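Local coordinates for protein ZYG-9 (Caenorhabditis elegans, PDB 2OF3) that organizes microtubules and spindle poles during mitosis and meiosis in the one-cell embryo, as a TOG-domain protein of the XMAP215 family, at residues Leu88-Thr93 against Val130-Pro135; Arg95-Asn100 against Val134-Leu139. All coordinates share one frame; numbering follows the deposited sequence.

Contact 1. Residues Leu88-Thr93 against Val130-Pro135; sequences LLKWCT and VSAFVP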
loop_
_atom_site.group_PDB
_atom_site.type_symbol
_atom_site.label_atom_id
_atom_site.label_comp_id
_atom_site.label_asym_id
_atom_site.label_seq_id
_atom_site.Cartn_x
_atom_site.Cartn_y
_atom_site.Cartn_z
ATOM N N LEU A 88 -0.471 12.863 -7.125
ATOM C CA LEU A 88 -0.928 13.145 -5.750
ATOM C C LEU A 88 -0.514 12.056 -4.821
ATOM O O LEU A 88 -0.029 12.351 -3.727
ATOM C CB LEU A 88 -2.438 13.364 -5.712
ATOM C CG LEU A 88 -2.918 14.626 -6.439
ATOM C CD1 LEU A 88 -4.438 14.652 -6.396
ATOM C CD2 LEU A 88 -2.271 15.956 -5.921
ATOM N N LEU A 89 -0.617 10.794 -5.245
ATOM C CA LEU A 89 -0.173 9.693 -4.413
ATOM C C LEU A 89 1.329 9.736 -4.203
ATOM O O LEU A 89 1.795 9.473 -3.088
ATOM C CB LEU A 89 -0.665 8.331 -4.963
ATOM C CG LEU A 89 -2.208 8.162 -4.919
ATOM C CD1 LEU A 89 -2.549 6.902 -5.723
ATOM C CD2 LEU A 89 -2.745 8.014 -3.483
ATOM N N LYS A 90 2.099 10.142 -5.203
ATOM C CA LYS A 90 3.560 10.309 -5.009
ATOM C C LYS A 90 3.918 11.391 -3.956
ATOM O O LYS A 90 4.820 11.209 -3.097
ATOM C CB LYS A 90 4.237 10.622 -6.340
ATOM C CG LYS A 90 4.367 9.401 -7.266
ATOM C CD LYS A 90 4.952 9.849 -8.595
ATOM C CE LYS A 90 5.473 8.693 -9.375
ATOM N NZ LYS A 90 4.319 7.806 -9.786
ATOM N N TRP A 91 3.256 12.539 -4.050
ATOM C CA TRP A 91 3.402 13.588 -3.042
ATOM C C TRP A 91 3.068 13.067 -1.637
ATOM O O TRP A 91 3.778 13.372 -0.697
ATOM C CB TRP A 91 2.518 14.780 -3.420
ATOM C CG TRP A 91 2.710 15.935 -2.468
ATOM C CD1 TRP A 91 3.656 16.932 -2.557
ATOM C CD2 TRP A 91 1.954 16.181 -1.241
ATOM N NE1 TRP A 91 3.517 17.786 -1.478
ATOM C CE2 TRP A 91 2.490 17.363 -0.658
ATOM C CE3 TRP A 91 0.876 15.513 -0.592
ATOM C CZ2 TRP A 91 1.976 17.921 0.570
ATOM C CZ3 TRP A 91 0.351 16.063 0.619
ATOM C CH2 TRP A 91 0.921 17.262 1.185
ATOM N N CYS A 92 1.998 12.289 -1.486
ATOM C CA CYS A 92 1.655 11.637 -0.230
ATOM C C CYS A 92 2.771 10.697 0.250
ATOM O O CYS A 92 3.040 10.674 1.453
ATOM C CB CYS A 92 0.326 10.859 -0.357
ATOM S SG CYS A 92 -1.176 11.943 -0.576
ATOM N N THR A 93 3.463 9.962 -0.644
ATOM C CA THR A 93 4.547 9.110 -0.174
ATOM C C THR A 93 5.677 9.911 0.472
ATOM O O THR A 93 6.346 9.395 1.369
ATOM C CB THR A 93 5.169 8.167 -1.280
ATOM O OG1 THR A 93 5.806 8.985 -2.271
ATOM C CG2 THR A 93 4.113 7.308 -1.953
ATOM N N VAL A 130 0.788 1.659 -9.216
ATOM C CA VAL A 130 0.705 0.741 -8.066
ATOM C C VAL A 130 2.027 0.640 -7.312
ATOM O O VAL A 130 2.075 0.759 -6.087
ATOM C CB VAL A 130 0.180 -0.696 -8.471
ATOM C CG1 VAL A 130 0.036 -1.557 -7.225
ATOM C CG2 VAL A 130 -1.212 -0.635 -9.104
ATOM N N SER A 131 3.099 0.419 -8.044
ATOM C CA SER A 131 4.440 0.208 -7.474
ATOM C C SER A 131 4.964 1.458 -6.867
ATOM O O SER A 131 5.730 1.403 -5.938
ATOM C CB SER A 131 5.412 -0.136 -8.621
ATOM O OG SER A 131 5.524 -1.522 -8.591
ATOM N N ALA A 132 4.613 2.601 -7.429
ATOM C CA ALA A 132 5.034 3.912 -6.862
ATOM C C ALA A 132 4.355 4.202 -5.527
ATOM O O ALA A 132 4.878 4.956 -4.758
ATOM C CB ALA A 132 4.711 5.055 -7.848
ATOM N N PHE A 133 3.180 3.634 -5.247
ATOM C CA PHE A 133 2.442 4.037 -4.043
ATOM C C PHE A 133 2.455 2.977 -2.933
ATOM O O PHE A 133 2.786 3.274 -1.772
ATOM C CB PHE A 133 0.978 4.417 -4.370
ATOM C CG PHE A 133 0.179 4.834 -3.123
ATOM C CD1 PHE A 133 0.601 5.916 -2.329
ATOM C CD2 PHE A 133 -0.955 4.159 -2.750
ATOM C CE1 PHE A 133 -0.130 6.325 -1.155
ATOM C CE2 PHE A 133 -1.693 4.556 -1.583
ATOM C CZ PHE A 133 -1.257 5.614 -0.793
ATOM N N VAL A 134 2.061 1.761 -3.288
ATOM C CA VAL A 134 1.799 0.704 -2.314
ATOM C C VAL A 134 2.978 0.373 -1.412
ATOM O O VAL A 134 2.756 0.267 -0.220
ATOM C CB VAL A 134 1.146 -0.563 -2.973
ATOM C CG1 VAL A 134 0.967 -1.745 -1.899
ATOM C CG2 VAL A 134 -0.195 -0.163 -3.579
ATOM N N PRO A 135 4.210 0.172 -1.940
ATOM C CA PRO A 135 5.329 -0.133 -1.067
ATOM C C PRO A 135 5.560 0.909 0.012
ATOM O O PRO A 135 5.994 0.552 1.164
ATOM C CB PRO A 135 6.527 -0.279 -2.049
ATOM C CG PRO A 135 5.891 -0.774 -3.285
ATOM C CD PRO A 135 4.628 0.095 -3.346
#
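Leu89 lays its CD2 methyl over the centre of the Phe133 ring, 3.9 Å from CD2 to the ring centroid and only 11° off the ring normal, a clean CH-pi contact. This is packing between neighbouring helices of the TOG domain's all-helical, HEAT-like array: the 88-93 and 130-135 axes come within 9.2 Å and run roughly the same way, with a crossing angle of 33°. With CG anti to the backbone N (chi1 180°), the Phe133 ring lies alongside helix 88-93 and turns one face to Leu89, which uses both ends of its side chain on the ring, since its CB also meets Phe133 CD1 at 3.8 Å. Thr93 comes at the ring edge instead, its CG2 methyl 3.8 Å from Phe133 CD1. Replacing Phe133 by alanine would probably take away the face under Leu89 CD2 and the edge beside Thr93 CG2, opening a gap between the two helices. Beyond Leu89 and Thr93, Cys111 of helix 101-120 and Leu159 of helix 146-163 also touch the phenylalanine.

On the partly exposed flank Lys90 bends at its last torsion, which carries NZ to within 3.4 Å of the Ala132 CB methyl. Its ammonium also makes a cation-pi contact with Trp26, whose side chain touches Ala132 as well. Ala132 O is buried here with no polar partner in the model, facing the Thr93 CG2 methyl. The threonine hydroxyl turns back to its own helix: OG1, slightly off the carbonyl plane, donates to Lys90 O at 2.6 Å and accepts the indole N-H of Trp26 (NE1).

Contact 2. Residues Arg95-Asn100 against Val134-Leu139; sequences RFFETN and VPYLLL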
loop_
_atom_site.group_PDB
_atom_site.type_symbol
_atom_site.label_atom_id
_atom_site.label_comp_id
_atom_site.label_asym_id
_atom_site.label_seq_id
_atom_site.Cartn_x
_atom_site.Cartn_y
_atom_site.Cartn_z
ATOM N N ARG A 95 5.297 12.564 2.290
ATOM C CA ARG A 95 4.753 12.703 3.644
ATOM C C ARG A 95 4.878 11.484 4.502
ATOM O O ARG A 95 4.910 11.617 5.708
ATOM C CB ARG A 95 3.284 13.149 3.640
ATOM C CG ARG A 95 3.021 14.407 2.834
ATOM C CD ARG A 95 3.854 15.585 3.363
ATOM N NE ARG A 95 4.434 16.211 2.197
ATOM C CZ ARG A 95 5.718 16.412 1.975
ATOM N NH1 ARG A 95 6.621 16.136 2.860
ATOM N NH2 ARG A 95 6.068 16.961 0.846
ATOM N N PHE A 96 4.990 10.296 3.933
ATOM C CA PHE A 96 5.242 9.090 4.734
ATOM C C PHE A 96 6.611 9.039 5.412
ATOM O O PHE A 96 6.817 8.224 6.310
ATOM C CB PHE A 96 5.001 7.788 3.914
ATOM C CG PHE A 96 3.578 7.617 3.441
ATOM C CD1 PHE A 96 2.530 8.337 4.029
ATOM C CD2 PHE A 96 3.273 6.748 2.394
ATOM C CE1 PHE A 96 1.186 8.207 3.579
ATOM C CE2 PHE A 96 1.943 6.586 1.928
ATOM C CZ PHE A 96 0.886 7.333 2.535
ATOM N N PHE A 97 7.545 9.892 5.008
ATOM C CA PHE A 97 8.896 9.867 5.567
ATOM C C PHE A 97 9.101 10.874 6.735
ATOM O O PHE A 97 10.043 10.765 7.520
ATOM C CB PHE A 97 9.912 10.055 4.435
ATOM C CG PHE A 97 10.085 8.805 3.616
ATOM C CD1 PHE A 97 11.062 7.877 3.948
ATOM C CD2 PHE A 97 9.219 8.519 2.568
ATOM C CE1 PHE A 97 11.212 6.698 3.249
ATOM C CE2 PHE A 97 9.373 7.331 1.820
ATOM C CZ PHE A 97 10.377 6.416 2.166
ATOM N N GLU A 98 8.195 11.826 6.850
ATOM C CA GLU A 98 8.162 12.745 7.956
ATOM C C GLU A 98 7.407 12.182 9.161
ATOM O O GLU A 98 6.537 11.323 9.033
ATOM C CB GLU A 98 7.500 13.991 7.442
ATOM C CG GLU A 98 8.395 14.584 6.399
ATOM C CD GLU A 98 7.680 15.440 5.404
ATOM O OE1 GLU A 98 6.460 15.710 5.588
ATOM O OE2 GLU A 98 8.362 15.829 4.420
ATOM N N THR A 99 7.747 12.653 10.351
ATOM C CA THR A 99 7.002 12.280 11.562
ATOM C C THR A 99 6.234 13.536 11.960
ATOM O O THR A 99 6.823 14.565 12.331
ATOM C CB THR A 99 7.942 11.896 12.714
ATOM O OG1 THR A 99 8.695 13.066 13.079
ATOM C CG2 THR A 99 8.932 10.772 12.296
ATOM N N ASN A 100 4.920 13.470 11.819
ATOM C CA ASN A 100 4.052 14.572 12.120
ATOM C C ASN A 100 2.680 13.952 11.982
ATOM O O ASN A 100 2.167 13.827 10.874
ATOM C CB ASN A 100 4.268 15.734 11.145
ATOM C CG ASN A 100 3.125 16.751 11.165
ATOM O OD1 ASN A 100 2.217 16.717 12.007
ATOM N ND2 ASN A 100 3.149 17.644 10.195
ATOM N N VAL A 134 2.061 1.761 -3.288
ATOM C CA VAL A 134 1.799 0.704 -2.314
ATOM C C VAL A 134 2.978 0.373 -1.412
ATOM O O VAL A 134 2.756 0.267 -0.220
ATOM C CB VAL A 134 1.146 -0.563 -2.973
ATOM C CG1 VAL A 134 0.967 -1.745 -1.899
ATOM C CG2 VAL A 134 -0.195 -0.163 -3.579
ATOM N N PRO A 135 4.210 0.172 -1.940
ATOM C CA PRO A 135 5.329 -0.133 -1.067
ATOM C C PRO A 135 5.560 0.909 0.012
ATOM O O PRO A 135 5.994 0.552 1.164
ATOM C CB PRO A 135 6.527 -0.279 -2.049
ATOM C CG PRO A 135 5.891 -0.774 -3.285
ATOM C CD PRO A 135 4.628 0.095 -3.346
ATOM N N TYR A 136 5.253 2.172 -0.286
ATOM C CA TYR A 136 5.444 3.208 0.754
ATOM C C TYR A 136 4.284 3.254 1.714
ATOM O O TYR A 136 4.490 3.519 2.896
ATOM C CB TYR A 136 5.635 4.581 0.136
ATOM C CG TYR A 136 6.830 4.562 -0.763
ATOM C CD1 TYR A 136 8.114 4.553 -0.221
ATOM C CD2 TYR A 136 6.668 4.485 -2.160
ATOM C CE1 TYR A 136 9.263 4.477 -1.059
ATOM C CE2 TYR A 136 7.806 4.397 -3.037
ATOM C CZ TYR A 136 9.073 4.403 -2.452
ATOM O OH TYR A 136 10.153 4.329 -3.270
ATOM N N LEU A 137 3.064 3.014 1.222
ATOM C CA LEU A 137 1.890 2.964 2.113
ATOM C C LEU A 137 2.079 1.859 3.132
ATOM O O LEU A 137 1.668 2.019 4.307
ATOM C CB LEU A 137 0.592 2.734 1.344
ATOM C CG LEU A 137 -0.680 2.537 2.182
ATOM C CD1 LEU A 137 -1.190 3.887 2.752
ATOM C CD2 LEU A 137 -1.692 1.901 1.293
ATOM N N LEU A 138 2.688 0.748 2.705
ATOM C CA LEU A 138 2.938 -0.377 3.615
ATOM C C LEU A 138 3.909 -0.068 4.751
ATOM O O LEU A 138 3.839 -0.706 5.824
ATOM C CB LEU A 138 3.329 -1.656 2.840
ATOM C CG LEU A 138 2.244 -2.206 1.937
ATOM C CD1 LEU A 138 2.798 -3.400 1.198
ATOM C CD2 LEU A 138 0.984 -2.575 2.696
ATOM N N LEU A 139 4.774 0.925 4.583
ATOM C CA LEU A 139 5.578 1.393 5.692
ATOM C C LEU A 139 4.719 1.865 6.892
ATOM O O LEU A 139 5.097 1.677 8.061
ATOM C CB LEU A 139 6.518 2.537 5.270
ATOM C CG LEU A 139 7.587 2.211 4.209
ATOM C CD1 LEU A 139 8.357 3.518 3.769
ATOM C CD2 LEU A 139 8.551 1.101 4.705
#
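Phe96 and Phe97 both carry CG anti to their own carbonyl carbon (chi1 -63° and -76°), and from consecutive places in the loop their rings reach helix 127-139 at different points. Phe96 goes to the backbone. Its CD2 lies 3.5 Å from Tyr136 O and its CE2 3.6 Å from Leu137 CA, both approached obliquely, while Tyr136 CB sits at the ring edge, in its plane, 3.9 Å from Phe96 CD2. Leu137 points away from the loop overall, yet its CD1 still meets the far end of the same ring, 4.0 Å from Phe96 CZ. One phenylalanine thus fits against the helix where Tyr136 passes into Leu137.

Phe97 works further out, toward solvent. Its CE2 corner touches Tyr136 CD1 at 3.7 Å, with centroids 5.9 Å apart. Phe97 presents its edge, with Tyr136 CD1 near its plane, but at 59° between planes the pair is neither a stack nor edge-to-face. Leu139, the most exposed residue touching the loop, brings its CD1 methyl up to Phe97 CZ at 3.9 Å and closes the outer end of this apolar patch.

No hydrogen bond crosses between the two segments. The tyrosine hydroxyl and the Phe96 carbonyl have partners outside them: Tyr136 OH bonds to Phe28 O, with the Phe28 ring also against the tyrosine, and Phe96 O bonds to Lys140 NZ.

The loop is the turn between helices 85-95 and 101-120 of the TOG domain. Phe96 is packed between helix 127-139 and helix 101-120, touching Leu104, Val107 and Leu108 of the latter, while Leu137 also touches Ile155, Val156 and Leu159 of helix 146-163.

Contacts 1 and 2 follow one another down a single interface, their centres about 9 Å apart and both within 9 Å of the chain's centre in space. Both end on helix 127-139, sharing Val134 and Pro135. Their first segments come in order from helix 85-95 and from the loop that leads on to helix 101-120. They are physically continuous: Phe133 CE1 of contact 1 lies 3.7 Å from Phe96 CE2 of contact 2, and Thr93 CG2 packs on Tyr136 CB. The Ala132-Leu139 part of helix 127-139 therefore packs against helix 85-95 and its following turn, joining them, across the intervening helix 101-120 in sequence, in a largely apolar seam.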